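Sorbitol-6-phosphate dehydrogenase (Erwinia amylovora CFBP1430, PDB 5O3Z) catalyses the oxidation of sorbitol 6-phosphate at carbon 2, as a member of the short-chain dehydrogenase/reductase family. Local coordinates at residues L22-A27 against D48-R53; A27-H32 against V237-A242. One frame throughout, in Å; residues are numbered along the deposited sequence.

Contact 1 of 2, residues L22-A27 against D48-R53; sequences LCEGLA and DTINSR
I50 CD1 lies against E24, 4.3 Å from the backbone N of E24 and 4.4 Å from its CG methylene, while the flat carboxylate beyond CG takes no part in the packing. I50 carries the contact, since each touching pair involves it, and its two branches reach successive turns of the facing helix. CG2 stands anti to the backbone N (chi1 -73° for CG1) and meets A27 CB at 3.8 Å, methyl against methyl. CG1 carries CD1 the other way, so that besides E24 it comes alongside C23 CB at 4.3 Å. With C23, A27 and I50 all buried, this is a small apolar contact between two helical segments whose axes approach to 10.6 Å, inclined by 23°. At its margin the opposite charges of E24 and R53, with E24 OE1 and R53 NH1 5.8 Å apart, could attract only weakly. Around it, L46 and Y54 of helix 40-54 extend the packing to C23, E24 and A27, while C23 also reaches V11, V33 and V35 on strands 8-12 and 32-37, beneath the two helices of this Rossmann-fold layer.

Contact 2 of 2, residues A27-H32 against V237-A242; sequences AQAGYH and VLLFYA
A Schellman motif closes the C-terminal end of helix 17-28, and the residues flanking its glycine, A29 and Y31, are those that meet helix 231-242. G30 takes the left-handed backbone conformation (phi 97°), which suits a residue without a side chain, and its N bonds back to A27 O at 2.8 Å. A29 and Y31 both direct their CB toward helix 231-242, and the Y31 ring runs on beside A29 CB. L239 answers with a single methyl: its CB points past the pair, but CG lies anti to the carbonyl carbon (chi1 -71°) and the chain then brings CD2 to 4.0 Å from A29 CB and 4.4 Å from Y31 CE1. In the Rossmann fold this turn forms the return of a beta-alpha-beta crossover, leading from helix 17-28 into strand 32-37, where the backbone of H32 hydrogen-bonds to Q7 and A9. Farther along the tyrosine, OH lies 3.8 Å from A242 CB. A water donates a hydrogen bond to A242 O at 2.9 Å and also lies beside the tyrosine hydroxyl; its separation of 2.5 Å from Y31 OH is unusually short, so the details of this second link are doubtful. F240 and Y241 leave helix 231-242 in other directions, into the interface with a second subunit, where F240 stacks on F240 of that subunit and Y241 OH hydrogen-bonds to Y241 OH of the same neighbour.

Helix 17-28 lies between the other two helices, with contact 1 joining it to helix 40-54 and contact 2 joining the turn that follows it to helix 231-242; the centres of the two contacts are about 12 Å apart. A27 belongs to both, but its methyl serves contact 1 alone. The two are tied through a probable backbone bond from Y31 N to L26 O, 2.8 Å, and through leucines: L26 CD2 packs 3.9 Å from L239 CD2, and L22 CD2 lies 3.8 Å from L238 CD1. In this family the cofactor normally binds near the glycine-rich turn before this helix, so both contacts, on its later turns and just beyond, probably lie away from the dinucleotide.

Contact 1 of 2, residues L22-A27 against D48-R53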
loop_
_atom_site.group_PDB
_atom_site.type_symbol
_atom_site.label_atom_id
_atom_site.label_comp_id
_atom_site.label_asym_id
_atom_site.label_seq_id
_atom_site.Cartn_x
_atom_site.Cartn_y
_atom_site.Cartn_z
ATOM N N LEU A 22 -10.691 13.837 23.502
ATOM C CA LEU A 22 -11.054 12.427 23.476
ATOM C C LEU A 22 -11.495 11.926 24.840
ATOM O O LEU A 22 -12.377 11.082 24.917
ATOM C CB LEU A 22 -9.917 11.558 22.952
ATOM C CG LEU A 22 -9.480 11.793 21.519
ATOM C CD1 LEU A 22 -8.180 11.011 21.270
ATOM C CD2 LEU A 22 -10.575 11.313 20.557
ATOM N N CYS A 23 -10.836 12.417 25.913
ATOM C CA CYS A 23 -11.254 12.055 27.306
ATOM C C CYS A 23 -12.720 12.445 27.562
ATOM O O CYS A 23 -13.493 11.659 28.075
ATOM C CB CYS A 23 -10.343 12.747 28.336
ATOM S SG CYS A 23 -8.680 12.038 28.418
ATOM N N GLU A 24 -13.086 13.646 27.170
ATOM C CA GLU A 24 -14.476 14.124 27.390
ATOM C C GLU A 24 -15.484 13.319 26.563
ATOM O O GLU A 24 -16.577 12.887 27.035
ATOM C CB GLU A 24 -14.593 15.579 27.013
ATOM C CG GLU A 24 -13.638 16.444 27.803
ATOM C CD GLU A 24 -14.015 17.912 27.842
ATOM O OE1 GLU A 24 -15.220 18.239 27.837
ATOM O OE2 GLU A 24 -13.102 18.742 27.915
ATOM N N GLY A 25 -15.071 13.064 25.323
ATOM C CA GLY A 25 -15.869 12.303 24.386
ATOM C C GLY A 25 -16.065 10.887 24.837
ATOM O O GLY A 25 -17.129 10.342 24.672
ATOM N N LEU A 26 -15.033 10.276 25.438
ATOM C CA LEU A 26 -15.155 8.948 25.983
ATOM C C LEU A 26 -16.025 8.889 27.246
ATOM O O LEU A 26 -16.676 7.897 27.509
ATOM C CB LEU A 26 -13.790 8.382 26.303
ATOM C CG LEU A 26 -12.956 8.002 25.058
ATOM C CD1 LEU A 26 -11.486 7.938 25.431
ATOM C CD2 LEU A 26 -13.399 6.650 24.571
ATOM N N ALA A 27 -15.991 9.927 28.041
ATOM C CA ALA A 27 -16.864 9.932 29.249
ATOM C C ALA A 27 -18.325 9.982 28.769
ATOM O O ALA A 27 -19.152 9.185 29.175
ATOM C CB ALA A 27 -16.528 11.136 30.086
ATOM N N ASP A 48 -11.643 16.428 37.002
ATOM C CA ASP A 48 -12.598 17.107 37.925
ATOM C C ASP A 48 -13.767 17.625 37.071
ATOM O O ASP A 48 -14.906 17.372 37.370
ATOM C CB ASP A 48 -11.921 18.317 38.638
ATOM C CG ASP A 48 -11.010 17.898 39.841
ATOM O OD1 ASP A 48 -11.025 16.724 40.291
ATOM O OD2 ASP A 48 -10.287 18.785 40.363
ATOM N N THR A 49 -13.464 18.347 36.009
ATOM C CA THR A 49 -14.490 18.718 35.004
ATOM C C THR A 49 -15.390 17.536 34.596
ATOM O O THR A 49 -16.619 17.612 34.625
ATOM C CB THR A 49 -13.793 19.282 33.776
ATOM O OG1 THR A 49 -13.068 20.448 34.174
ATOM C CG2 THR A 49 -14.792 19.619 32.640
ATOM N N ILE A 50 -14.782 16.420 34.230
ATOM C CA ILE A 50 -15.544 15.203 33.893
ATOM C C ILE A 50 -16.370 14.698 35.085
ATOM O O ILE A 50 -17.550 14.385 34.923
ATOM C CB ILE A 50 -14.627 14.107 33.273
ATOM C CG1 ILE A 50 -14.246 14.544 31.842
ATOM C CG2 ILE A 50 -15.284 12.702 33.294
ATOM C CD1 ILE A 50 -12.827 14.222 31.464
ATOM N N ASN A 51 -15.813 14.637 36.286
ATOM C CA ASN A 51 -16.658 14.249 37.455
ATOM C C ASN A 51 -17.741 15.287 37.854
ATOM O O ASN A 51 -18.813 14.918 38.308
ATOM C CB ASN A 51 -15.802 13.891 38.661
ATOM C CG ASN A 51 -14.917 12.682 38.405
ATOM O OD1 ASN A 51 -15.231 11.805 37.578
ATOM N ND2 ASN A 51 -13.830 12.605 39.139
ATOM N N SER A 52 -17.480 16.569 37.633
ATOM C CA SER A 52 -18.485 17.622 37.838
ATOM C C SER A 52 -19.705 17.502 36.915
ATOM O O SER A 52 -20.759 18.119 37.217
ATOM C CB SER A 52 -17.877 19.005 37.612
ATOM O OG SER A 52 -16.994 19.286 38.685
ATOM N N ARG A 53 -19.556 16.797 35.774
ATOM C CA ARG A 53 -20.658 16.547 34.850
ATOM C C ARG A 53 -21.258 15.155 34.936
ATOM O O ARG A 53 -22.466 15.012 34.738
ATOM C CB ARG A 53 -20.214 16.834 33.430
ATOM C CG ARG A 53 -20.964 16.058 32.357
ATOM C CD ARG A 53 -20.765 16.656 30.985
ATOM N NE ARG A 53 -21.785 16.123 30.074
ATOM C CZ ARG A 53 -21.812 16.342 28.760
ATOM N NH1 ARG A 53 -20.877 17.076 28.163
ATOM N NH2 ARG A 53 -22.765 15.810 28.018
#

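Contact 2 of 2, residues A27-H32 against V237-A242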
loop_
_atom_site.group_PDB
_atom_site.type_symbol
_atom_site.label_atom_id
_atom_site.label_comp_id
_atom_site.label_asym_id
_atom_site.label_seq_id
_atom_site.Cartn_x
_atom_site.Cartn_y
_atom_site.Cartn_z
ATOM N N ALA A 27 -15.991 9.927 28.041
ATOM C CA ALA A 27 -16.864 9.932 29.249
ATOM C C ALA A 27 -18.325 9.982 28.769
ATOM O O ALA A 27 -19.152 9.185 29.175
ATOM C CB ALA A 27 -16.528 11.136 30.086
ATOM N N GLN A 28 -18.595 10.898 27.859
ATOM C CA GLN A 28 -19.927 10.972 27.212
ATOM C C GLN A 28 -20.428 9.659 26.648
ATOM O O GLN A 28 -21.567 9.259 26.907
ATOM C CB GLN A 28 -19.905 12.016 26.127
ATOM C CG GLN A 28 -21.278 12.311 25.545
ATOM C CD GLN A 28 -21.102 13.133 24.321
ATOM O OE1 GLN A 28 -20.495 12.655 23.326
ATOM N NE2 GLN A 28 -21.528 14.394 24.377
ATOM N N ALA A 29 -19.584 8.947 25.925
ATOM C CA ALA A 29 -19.918 7.597 25.428
ATOM C C ALA A 29 -20.105 6.543 26.502
ATOM O O ALA A 29 -20.361 5.372 26.198
ATOM C CB ALA A 29 -18.850 7.134 24.456
ATOM N N GLY A 30 -19.961 6.913 27.784
ATOM C CA GLY A 30 -20.125 5.964 28.839
ATOM C C GLY A 30 -18.890 5.314 29.431
ATOM O O GLY A 30 -19.034 4.366 30.196
ATOM N N TYR A 31 -17.686 5.788 29.088
ATOM C CA TYR A 31 -16.451 5.220 29.661
ATOM C C TYR A 31 -16.085 5.875 31.023
ATOM O O TYR A 31 -16.230 7.099 31.219
ATOM C CB TYR A 31 -15.246 5.330 28.658
ATOM C CG TYR A 31 -15.269 4.396 27.392
ATOM C CD1 TYR A 31 -15.955 4.757 26.225
ATOM C CD2 TYR A 31 -14.537 3.203 27.366
ATOM C CE1 TYR A 31 -15.928 3.938 25.104
ATOM C CE2 TYR A 31 -14.524 2.370 26.269
ATOM C CZ TYR A 31 -15.246 2.737 25.143
ATOM O OH TYR A 31 -15.195 1.902 24.063
ATOM N N HIS A 32 -15.500 5.078 31.902
ATOM C CA HIS A 32 -14.633 5.642 32.977
ATOM C C HIS A 32 -13.273 5.991 32.363
ATOM O O HIS A 32 -12.752 5.231 31.558
ATOM C CB HIS A 32 -14.452 4.663 34.111
ATOM C CG HIS A 32 -15.619 4.622 35.038
ATOM N ND1 HIS A 32 -16.796 3.970 34.726
ATOM C CD2 HIS A 32 -15.776 5.126 36.288
ATOM C CE1 HIS A 32 -17.634 4.094 35.748
ATOM N NE2 HIS A 32 -17.032 4.788 36.705
ATOM N N VAL A 237 -14.350 7.986 14.698
ATOM C CA VAL A 237 -13.641 6.815 14.224
ATOM C C VAL A 237 -13.061 6.007 15.412
ATOM O O VAL A 237 -13.140 4.767 15.474
ATOM C CB VAL A 237 -12.506 7.264 13.273
ATOM C CG1 VAL A 237 -11.602 6.113 12.906
ATOM C CG2 VAL A 237 -13.032 7.929 11.999
ATOM N N LEU A 238 -12.432 6.727 16.324
ATOM C CA LEU A 238 -11.956 6.088 17.557
ATOM C C LEU A 238 -13.043 5.225 18.216
ATOM O O LEU A 238 -12.851 4.026 18.541
ATOM C CB LEU A 238 -11.393 7.149 18.491
ATOM C CG LEU A 238 -10.609 6.603 19.697
ATOM C CD1 LEU A 238 -9.640 7.675 20.141
ATOM C CD2 LEU A 238 -11.515 6.227 20.853
ATOM N N LEU A 239 -14.228 5.804 18.343
ATOM C CA LEU A 239 -15.332 5.111 19.050
ATOM C C LEU A 239 -15.767 3.881 18.318
ATOM O O LEU A 239 -16.088 2.856 18.945
ATOM C CB LEU A 239 -16.516 6.037 19.237
ATOM C CG LEU A 239 -16.348 7.185 20.253
ATOM C CD1 LEU A 239 -17.582 8.097 20.276
ATOM C CD2 LEU A 239 -16.017 6.634 21.617
ATOM N N PHE A 240 -15.709 3.931 16.974
ATOM C CA PHE A 240 -16.184 2.814 16.230
ATOM C C PHE A 240 -15.197 1.710 16.394
ATOM O O PHE A 240 -15.583 0.588 16.800
ATOM C CB PHE A 240 -16.443 3.166 14.737
ATOM C CG PHE A 240 -16.734 1.953 13.933
ATOM C CD1 PHE A 240 -17.911 1.234 14.153
ATOM C CD2 PHE A 240 -15.779 1.411 13.100
ATOM C CE1 PHE A 240 -18.167 0.050 13.479
ATOM C CE2 PHE A 240 -16.018 0.242 12.421
ATOM C CZ PHE A 240 -17.222 -0.445 12.607
ATOM N N TYR A 241 -13.896 1.970 16.117
ATOM C CA TYR A 241 -12.869 0.889 16.262
ATOM C C TYR A 241 -12.657 0.383 17.716
ATOM O O TYR A 241 -12.257 -0.758 17.973
ATOM C CB TYR A 241 -11.560 1.208 15.482
ATOM C CG TYR A 241 -11.758 1.171 13.933
ATOM C CD1 TYR A 241 -11.613 -0.014 13.229
ATOM C CD2 TYR A 241 -12.115 2.279 13.224
ATOM C CE1 TYR A 241 -11.865 -0.071 11.827
ATOM C CE2 TYR A 241 -12.321 2.236 11.846
ATOM C CZ TYR A 241 -12.182 1.079 11.159
ATOM O OH TYR A 241 -12.341 0.989 9.794
ATOM N N ALA A 242 -13.041 1.196 18.674
ATOM C CA ALA A 242 -13.005 0.753 20.097
ATOM C C ALA A 242 -14.209 -0.105 20.497
ATOM O O ALA A 242 -14.173 -0.827 21.498
ATOM C CB ALA A 242 -12.919 1.987 20.997
HETATM O O HOH W 1 -13.361 0.266 24.031
#